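Local coordinates for DinB-like domain-containing protein (Thermus thermophilus, PDB 2YQY), which is of unknown function but folds as a four-helix bundle of the DinB superfamily that carries an exposed histidine triad, at residues W35-L40 with T46-A51; L27-D32 with E108-L113; V64-R69 with R117-E122. All blocks are in the same frame, centred on the assembly; numbering follows the deposited sequence.

Contact 1: residues W35-L40 with T46-A51; sequences WLSAPL and TPLMVA
P47 lies beneath the indole of W35, its CG 3.5 Å from the centroid of the six-membered ring and only 10° off the normal, a CH-pi contact. The indole reaches it because CG of W35 is anti to the backbone N (chi1 178°). L40 slides past the same proline in the opposite direction, CD2 3.7 Å from P47 CG, while its other methyl touches V50, which in turn packs on H159. Further along, L36 CB packs against L48 CD1 at 3.9 Å. At the polar edge, NE1 of W35 donates to S166 O. With an alanine in place of W35, P47 would probably lose its aromatic cover and the S166 carbonyl its indole donor. L48 N donates to L36 O at 3.3 Å, in the carbonyl plane, and T46 CA makes a CA-H...O contact with A38 O. T46 is the N-cap of helix 47-71: OG1 accepts from M49 N at 3.2 Å, and T46 N makes a weak, long hydrogen bond back to M49 SD, completing a capping box. The helix start is thus held twice: the L36 carbonyl and T46 hydroxyl take up early N-H groups, while P47, which has no N-H to satisfy, fills the apolar ground under the indole.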
# COMPACT_ATOMS: atom_id res chain seq x y z
N TRP A 35 3.67 18.06 -12.39
CA TRP A 35 3.40 16.66 -12.75
C TRP A 35 2.59 15.90 -11.69
O TRP A 35 1.77 15.04 -12.02
CB TRP A 35 4.71 15.93 -13.06
CG TRP A 35 4.54 14.47 -13.39
CD1 TRP A 35 4.27 13.93 -14.62
CD2 TRP A 35 4.63 13.38 -12.47
NE1 TRP A 35 4.19 12.55 -14.52
CE2 TRP A 35 4.40 12.19 -13.21
CE3 TRP A 35 4.87 13.28 -11.10
CZ2 TRP A 35 4.42 10.94 -12.62
CZ3 TRP A 35 4.88 12.03 -10.52
CH2 TRP A 35 4.67 10.88 -11.28
N LEU A 36 2.86 16.21 -10.42
CA LEU A 36 2.17 15.60 -9.27
C LEU A 36 0.66 15.78 -9.29
O LEU A 36 -0.09 14.88 -8.89
CB LEU A 36 2.72 16.17 -7.95
CG LEU A 36 4.09 15.66 -7.47
CD1 LEU A 36 4.40 16.30 -6.12
CD2 LEU A 36 4.13 14.13 -7.37
N SER A 37 0.24 16.95 -9.76
CA SER A 37 -1.15 17.36 -9.84
C SER A 37 -1.74 17.27 -11.25
O SER A 37 -2.85 17.72 -11.47
CB SER A 37 -1.29 18.81 -9.36
OG SER A 37 -0.99 18.90 -7.99
N ALA A 38 -1.00 16.71 -12.20
CA ALA A 38 -1.50 16.52 -13.57
C ALA A 38 -2.07 15.10 -13.77
O ALA A 38 -1.52 14.14 -13.25
CB ALA A 38 -0.39 16.81 -14.61
N PRO A 39 -3.19 14.98 -14.53
CA PRO A 39 -3.71 13.66 -14.91
C PRO A 39 -2.64 12.83 -15.64
O PRO A 39 -1.92 13.37 -16.48
CB PRO A 39 -4.85 14.00 -15.88
CG PRO A 39 -5.26 15.38 -15.53
CD PRO A 39 -4.01 16.08 -15.08
N LEU A 40 -2.53 11.54 -15.31
CA LEU A 40 -1.55 10.67 -15.99
C LEU A 40 -1.80 10.55 -17.51
O LEU A 40 -0.85 10.41 -18.28
CB LEU A 40 -1.49 9.28 -15.34
CG LEU A 40 -1.10 9.20 -13.86
CD1 LEU A 40 -1.32 7.79 -13.34
CD2 LEU A 40 0.32 9.67 -13.62
N THR A 46 -4.43 11.67 -10.86
CA THR A 46 -3.06 12.23 -10.77
C THR A 46 -2.14 11.34 -9.92
O THR A 46 -2.63 10.46 -9.25
CB THR A 46 -3.09 13.59 -10.11
OG1 THR A 46 -3.41 13.40 -8.73
CG2 THR A 46 -4.12 14.55 -10.82
N PRO A 47 -0.79 11.54 -10.00
CA PRO A 47 0.14 10.82 -9.12
C PRO A 47 -0.18 10.94 -7.63
O PRO A 47 -0.02 9.98 -6.89
CB PRO A 47 1.48 11.48 -9.42
CG PRO A 47 1.36 11.91 -10.84
CD PRO A 47 -0.08 12.38 -10.98
N LEU A 48 -0.61 12.12 -7.18
CA LEU A 48 -1.02 12.27 -5.79
C LEU A 48 -2.27 11.45 -5.38
O LEU A 48 -2.38 11.01 -4.25
CB LEU A 48 -1.22 13.76 -5.46
CG LEU A 48 0.08 14.57 -5.42
CD1 LEU A 48 -0.24 16.09 -5.42
CD2 LEU A 48 0.96 14.18 -4.21
N MET A 49 -3.21 11.28 -6.29
CA MET A 49 -4.37 10.40 -6.08
C MET A 49 -3.91 8.96 -6.05
O MET A 49 -4.39 8.18 -5.24
CB MET A 49 -5.40 10.61 -7.18
CG MET A 49 -6.07 11.98 -7.14
SD MET A 49 -7.11 12.45 -8.55
CE MET A 49 -6.80 14.19 -8.41
N VAL A 50 -2.97 8.60 -6.93
CA VAL A 50 -2.45 7.25 -6.90
C VAL A 50 -1.87 6.98 -5.50
O VAL A 50 -2.16 5.97 -4.90
CB VAL A 50 -1.35 7.02 -7.99
CG1 VAL A 50 -0.70 5.66 -7.82
CG2 VAL A 50 -1.95 7.17 -9.40
N ALA A 51 -1.02 7.89 -5.02
CA ALA A 51 -0.36 7.72 -3.71
C ALA A 51 -1.37 7.62 -2.55
O ALA A 51 -1.21 6.80 -1.67
CB ALA A 51 0.63 8.87 -3.47

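Contact 2: residues L27-D32 with E108-L113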
# COMPACT_ATOMS: atom_id res chain seq x y z
N LEU A 27 10.39 9.12 -5.48
CA LEU A 27 9.68 9.55 -6.68
C LEU A 27 8.79 10.77 -6.40
O LEU A 27 8.86 11.78 -7.13
CB LEU A 27 8.88 8.39 -7.28
CG LEU A 27 8.05 8.72 -8.52
CD1 LEU A 27 7.76 7.46 -9.40
CD2 LEU A 27 6.74 9.43 -8.14
N LEU A 28 7.95 10.68 -5.35
CA LEU A 28 7.06 11.81 -5.02
C LEU A 28 7.83 13.09 -4.64
O LEU A 28 7.47 14.19 -5.10
CB LEU A 28 6.08 11.46 -3.92
CG LEU A 28 5.05 10.35 -4.22
CD1 LEU A 28 4.39 9.89 -2.91
CD2 LEU A 28 4.00 10.80 -5.27
N ARG A 29 8.85 12.95 -3.79
CA ARG A 29 9.65 14.08 -3.30
C ARG A 29 10.52 14.72 -4.38
O ARG A 29 10.88 15.89 -4.27
CB ARG A 29 10.53 13.65 -2.13
CG ARG A 29 9.79 13.52 -0.82
CD ARG A 29 10.66 12.79 0.21
NE ARG A 29 9.95 12.56 1.47
CZ ARG A 29 10.15 11.51 2.28
NH1 ARG A 29 11.04 10.57 1.97
NH2 ARG A 29 9.45 11.41 3.39
N GLU A 30 10.88 13.97 -5.41
CA GLU A 30 11.76 14.48 -6.47
C GLU A 30 10.98 14.95 -7.69
O GLU A 30 11.53 15.63 -8.55
CB GLU A 30 12.82 13.44 -6.83
CG GLU A 30 13.74 13.09 -5.66
CD GLU A 30 14.59 11.85 -5.90
OE1 GLU A 30 14.63 11.34 -7.04
OE2 GLU A 30 15.23 11.38 -4.94
N ALA A 31 9.69 14.61 -7.77
CA ALA A 31 8.85 14.98 -8.90
C ALA A 31 8.62 16.48 -9.00
O ALA A 31 8.50 17.18 -7.99
CB ALA A 31 7.49 14.28 -8.82
N ASP A 32 8.53 16.96 -10.24
CA ASP A 32 8.08 18.30 -10.53
C ASP A 32 6.65 18.48 -9.99
O ASP A 32 5.78 17.65 -10.29
CB ASP A 32 8.15 18.51 -12.05
CG ASP A 32 7.49 19.80 -12.50
OD1 ASP A 32 7.47 20.78 -11.73
OD2 ASP A 32 7.01 19.83 -13.65
N GLU A 108 0.11 16.48 2.63
CA GLU A 108 -1.05 15.70 3.08
C GLU A 108 -0.89 14.21 2.69
O GLU A 108 -1.10 13.31 3.50
N VAL A 109 -0.54 13.96 1.42
CA VAL A 109 -0.39 12.58 0.90
C VAL A 109 0.74 11.83 1.62
O VAL A 109 0.56 10.66 1.98
CB VAL A 109 -0.17 12.57 -0.64
CG1 VAL A 109 0.07 11.18 -1.13
CG2 VAL A 109 -1.38 13.18 -1.37
N LEU A 110 1.88 12.49 1.84
CA LEU A 110 3.03 11.90 2.54
C LEU A 110 2.69 11.51 3.97
O LEU A 110 3.15 10.48 4.47
CB LEU A 110 4.22 12.87 2.57
CG LEU A 110 5.03 13.14 1.30
CD1 LEU A 110 6.19 14.05 1.62
CD2 LEU A 110 5.54 11.85 0.61
N ALA A 111 1.88 12.35 4.62
CA ALA A 111 1.45 12.11 5.99
C ALA A 111 0.50 10.90 6.02
O ALA A 111 0.58 10.07 6.91
CB ALA A 111 0.79 13.38 6.59
N LEU A 112 -0.38 10.81 5.02
CA LEU A 112 -1.31 9.67 4.91
C LEU A 112 -0.55 8.36 4.69
O LEU A 112 -0.87 7.31 5.29
CB LEU A 112 -2.33 9.90 3.78
CG LEU A 112 -3.61 9.05 3.75
CD1 LEU A 112 -4.50 9.27 4.99
CD2 LEU A 112 -4.41 9.32 2.49
N LEU A 113 0.46 8.42 3.83
CA LEU A 113 1.31 7.26 3.59
C LEU A 113 2.00 6.78 4.88
O LEU A 113 1.98 5.58 5.17
CB LEU A 113 2.32 7.56 2.48
CG LEU A 113 1.73 7.63 1.06
CD1 LEU A 113 2.70 8.38 0.12
CD2 LEU A 113 1.46 6.22 0.54
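L28 and L110 mark the closest backbone approach, their CA atoms 8.6 Å apart, where the C-terminal turn of helix 10-30 passes the early part of helix 106-126 running in roughly the opposite direction. At that spacing the backbones do not meet, and leucine side chains bridge the gap. CD1 of L28 faces two partners. It meets L113 tip to tip, methyl to methyl, with CD1 of L28 3.8 Å from CD1 of L113, and it slides alongside L110 in the opposite sense, CD1 of L28 standing 4.2 Å from CD2 of L110. L110 and L113, three residues apart on one helix face, thus receive a single leucine from across. All three leucines set CG anti to the carbonyl carbon (chi1 -64° for L28), which carries their branches into the space between the helices. The other methyl of L110, CD1, faces outward to R29, whose NE approaches it to 4.0 Å. The arginine chain is extended from CG to NE and crosses the leucine at a slant, and NE alone of its atoms comes this near the methyl, at the exposed border of the cluster. The interaction across the segments is therefore apolar at its centre and edged by one charged residue. The patch is completed by its neighbours: L25, one turn earlier on helix 10-30, packs on both L110 and L113, and L28 also touches L36 of the short helix 33-36. V109 turns toward helix 47-71 and meets L48 and A51, while L27 faces helix 153-165 at L163 and Q164, so the two segments lie at the junction of all four long helices of the bundle.

Contact 3: residues V64-R69 with R117-E122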
# COMPACT_ATOMS: atom_id res chain seq x y z
N VAL A 64 -7.87 -5.46 8.10
CA VAL A 64 -8.17 -6.87 7.79
C VAL A 64 -7.29 -7.74 8.65
O VAL A 64 -7.77 -8.71 9.28
CB VAL A 64 -7.98 -7.21 6.27
CG1 VAL A 64 -8.02 -8.74 6.06
CG2 VAL A 64 -9.05 -6.49 5.41
N LEU A 65 -5.99 -7.40 8.70
CA LEU A 65 -5.08 -8.18 9.54
C LEU A 65 -5.51 -8.13 10.98
O LEU A 65 -5.40 -9.14 11.70
CB LEU A 65 -3.64 -7.68 9.39
CG LEU A 65 -2.96 -7.89 8.01
CD1 LEU A 65 -1.52 -7.32 7.93
CD2 LEU A 65 -2.95 -9.36 7.66
N ARG A 66 -5.94 -6.98 11.46
CA ARG A 66 -6.42 -6.88 12.85
C ARG A 66 -7.64 -7.78 13.05
O ARG A 66 -7.74 -8.45 14.06
CB ARG A 66 -6.75 -5.44 13.21
CG ARG A 66 -7.21 -5.23 14.68
CD ARG A 66 -7.41 -3.73 14.98
NE ARG A 66 -8.44 -3.17 14.11
CZ ARG A 66 -8.76 -1.88 14.01
NH1 ARG A 66 -8.13 -0.97 14.73
NH2 ARG A 66 -9.73 -1.50 13.19
N ARG A 67 -8.58 -7.78 12.13
CA ARG A 67 -9.75 -8.70 12.27
C ARG A 67 -9.33 -10.19 12.24
O ARG A 67 -9.78 -11.01 13.06
CB ARG A 67 -10.76 -8.43 11.16
CG ARG A 67 -12.14 -8.99 11.40
CD ARG A 67 -13.04 -8.79 10.14
NE ARG A 67 -14.44 -9.02 10.57
CZ ARG A 67 -15.05 -10.20 10.52
NH1 ARG A 67 -14.42 -11.25 10.02
NH2 ARG A 67 -16.30 -10.33 10.97
N LEU A 68 -8.41 -10.54 11.34
CA LEU A 68 -7.94 -11.94 11.25
C LEU A 68 -7.23 -12.39 12.54
O LEU A 68 -7.32 -13.57 12.93
CB LEU A 68 -7.06 -12.13 10.01
CG LEU A 68 -7.90 -12.09 8.71
CD1 LEU A 68 -7.01 -12.13 7.46
CD2 LEU A 68 -8.94 -13.25 8.69
N ARG A 69 -6.57 -11.45 13.20
CA ARG A 69 -5.86 -11.72 14.45
C ARG A 69 -6.88 -11.94 15.55
O ARG A 69 -6.75 -12.88 16.34
CB ARG A 69 -4.92 -10.56 14.79
CG ARG A 69 -4.00 -10.86 15.92
CD ARG A 69 -3.11 -9.67 16.33
NE ARG A 69 -3.66 -8.30 16.15
CZ ARG A 69 -4.14 -7.54 17.14
NH1 ARG A 69 -4.22 -8.01 18.38
NH2 ARG A 69 -4.55 -6.29 16.91
N ARG A 117 1.18 3.17 6.78
CA ARG A 117 2.32 2.25 6.79
C ARG A 117 2.74 1.90 8.22
O ARG A 117 3.02 0.74 8.49
CB ARG A 117 3.52 2.81 5.98
CG ARG A 117 4.81 1.96 6.09
CD ARG A 117 4.63 0.49 5.62
NE ARG A 117 4.24 0.40 4.21
CZ ARG A 117 5.07 0.12 3.20
NH1 ARG A 117 6.38 -0.06 3.44
NH2 ARG A 117 4.60 0.03 1.95
N ALA A 118 2.75 2.87 9.15
CA ALA A 118 3.01 2.55 10.58
C ALA A 118 1.98 1.55 11.11
O ALA A 118 2.33 0.59 11.78
CB ALA A 118 3.04 3.84 11.46
N PHE A 119 0.70 1.76 10.77
CA PHE A 119 -0.42 0.92 11.21
C PHE A 119 -0.25 -0.47 10.61
O PHE A 119 -0.33 -1.48 11.30
CB PHE A 119 -1.74 1.57 10.73
CG PHE A 119 -2.98 0.82 11.15
CD1 PHE A 119 -2.96 -0.08 12.22
CD2 PHE A 119 -4.18 1.02 10.48
CE1 PHE A 119 -4.12 -0.78 12.59
CE2 PHE A 119 -5.33 0.34 10.87
CZ PHE A 119 -5.30 -0.56 11.92
N LEU A 120 -0.02 -0.54 9.30
CA LEU A 120 0.23 -1.82 8.67
C LEU A 120 1.38 -2.61 9.32
O LEU A 120 1.24 -3.82 9.58
CB LEU A 120 0.46 -1.66 7.17
CG LEU A 120 0.73 -2.94 6.37
CD1 LEU A 120 -0.42 -3.98 6.53
CD2 LEU A 120 0.96 -2.59 4.92
N LEU A 121 2.51 -1.95 9.57
CA LEU A 121 3.65 -2.62 10.12
C LEU A 121 3.38 -3.14 11.55
O LEU A 121 3.92 -4.17 11.97
CB LEU A 121 4.88 -1.69 10.10
CG LEU A 121 5.60 -1.40 8.77
CD1 LEU A 121 6.77 -0.42 8.97
CD2 LEU A 121 6.08 -2.63 8.02
N GLU A 122 2.60 -2.36 12.32
CA GLU A 122 2.22 -2.77 13.67
C GLU A 122 1.41 -4.08 13.60
O GLU A 122 1.62 -4.99 14.40
CB GLU A 122 1.43 -1.67 14.40
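L65 and L120 meet through single methyls, CD1 of L65 lying 3.8 Å from CD1 of L120, with the two side chains meeting obliquely. Beside them F119 reaches R66: ring atom CZ stands 4.0 Å from R66 NH1 and over one face of the guanidinium, toward its rim. The two planes are turned 58° apart, so the groups do not stack flat. Both F119 and L120 hold CG anti to the backbone N (chi1 -179° in each), which swings them toward helix 47-71, while the R66 chain bends at chi3 (61°) and brings its guanidinium to the phenylalanine. The helices run side by side in nearly the same direction, with CA of L65 8.3 Å from CA of L120. Around this first shell, F119 also packs on D59, A62 and R63, L65 touches P145 and W148 of helix 145-149, and R69 forms a salt bridge with E123. At the N-terminal end of segment 117-122, R117 pairs with E58 and with E156, the glutamate of what looks like an HExxH pattern, and donates to L17 O, tying helix 106-126 to the other three long helices. Between these two segments, then, the contact is held by dispersion at its buried side and by an aromatic ring against a charged, planar group toward the outside, where E123 beside R66 probably offsets the nearness of R63.

Contacts 1 and 2 adjoin at one end of the bundle, their centres about 10 Å apart, and they touch directly where L36 CD2 lies 3.7 Å from A31 CB. Along the chain, the whole of contact 1 falls between the two segments of contact 2. Contact 3 lies toward the far end of the bundle, its centre about 27 Å from the centre of contact 1 and about 23 Å from that of contact 2. Helix 47-71 carries contacts 1 and 3, helix 106-126 carries contacts 2 and 3, and the directions fit the up-down-down-up DinB fold. Contact 1 reaches H159 through V50; H155 and H159 probably belong to the histidine triad, although no metal is bound to them here.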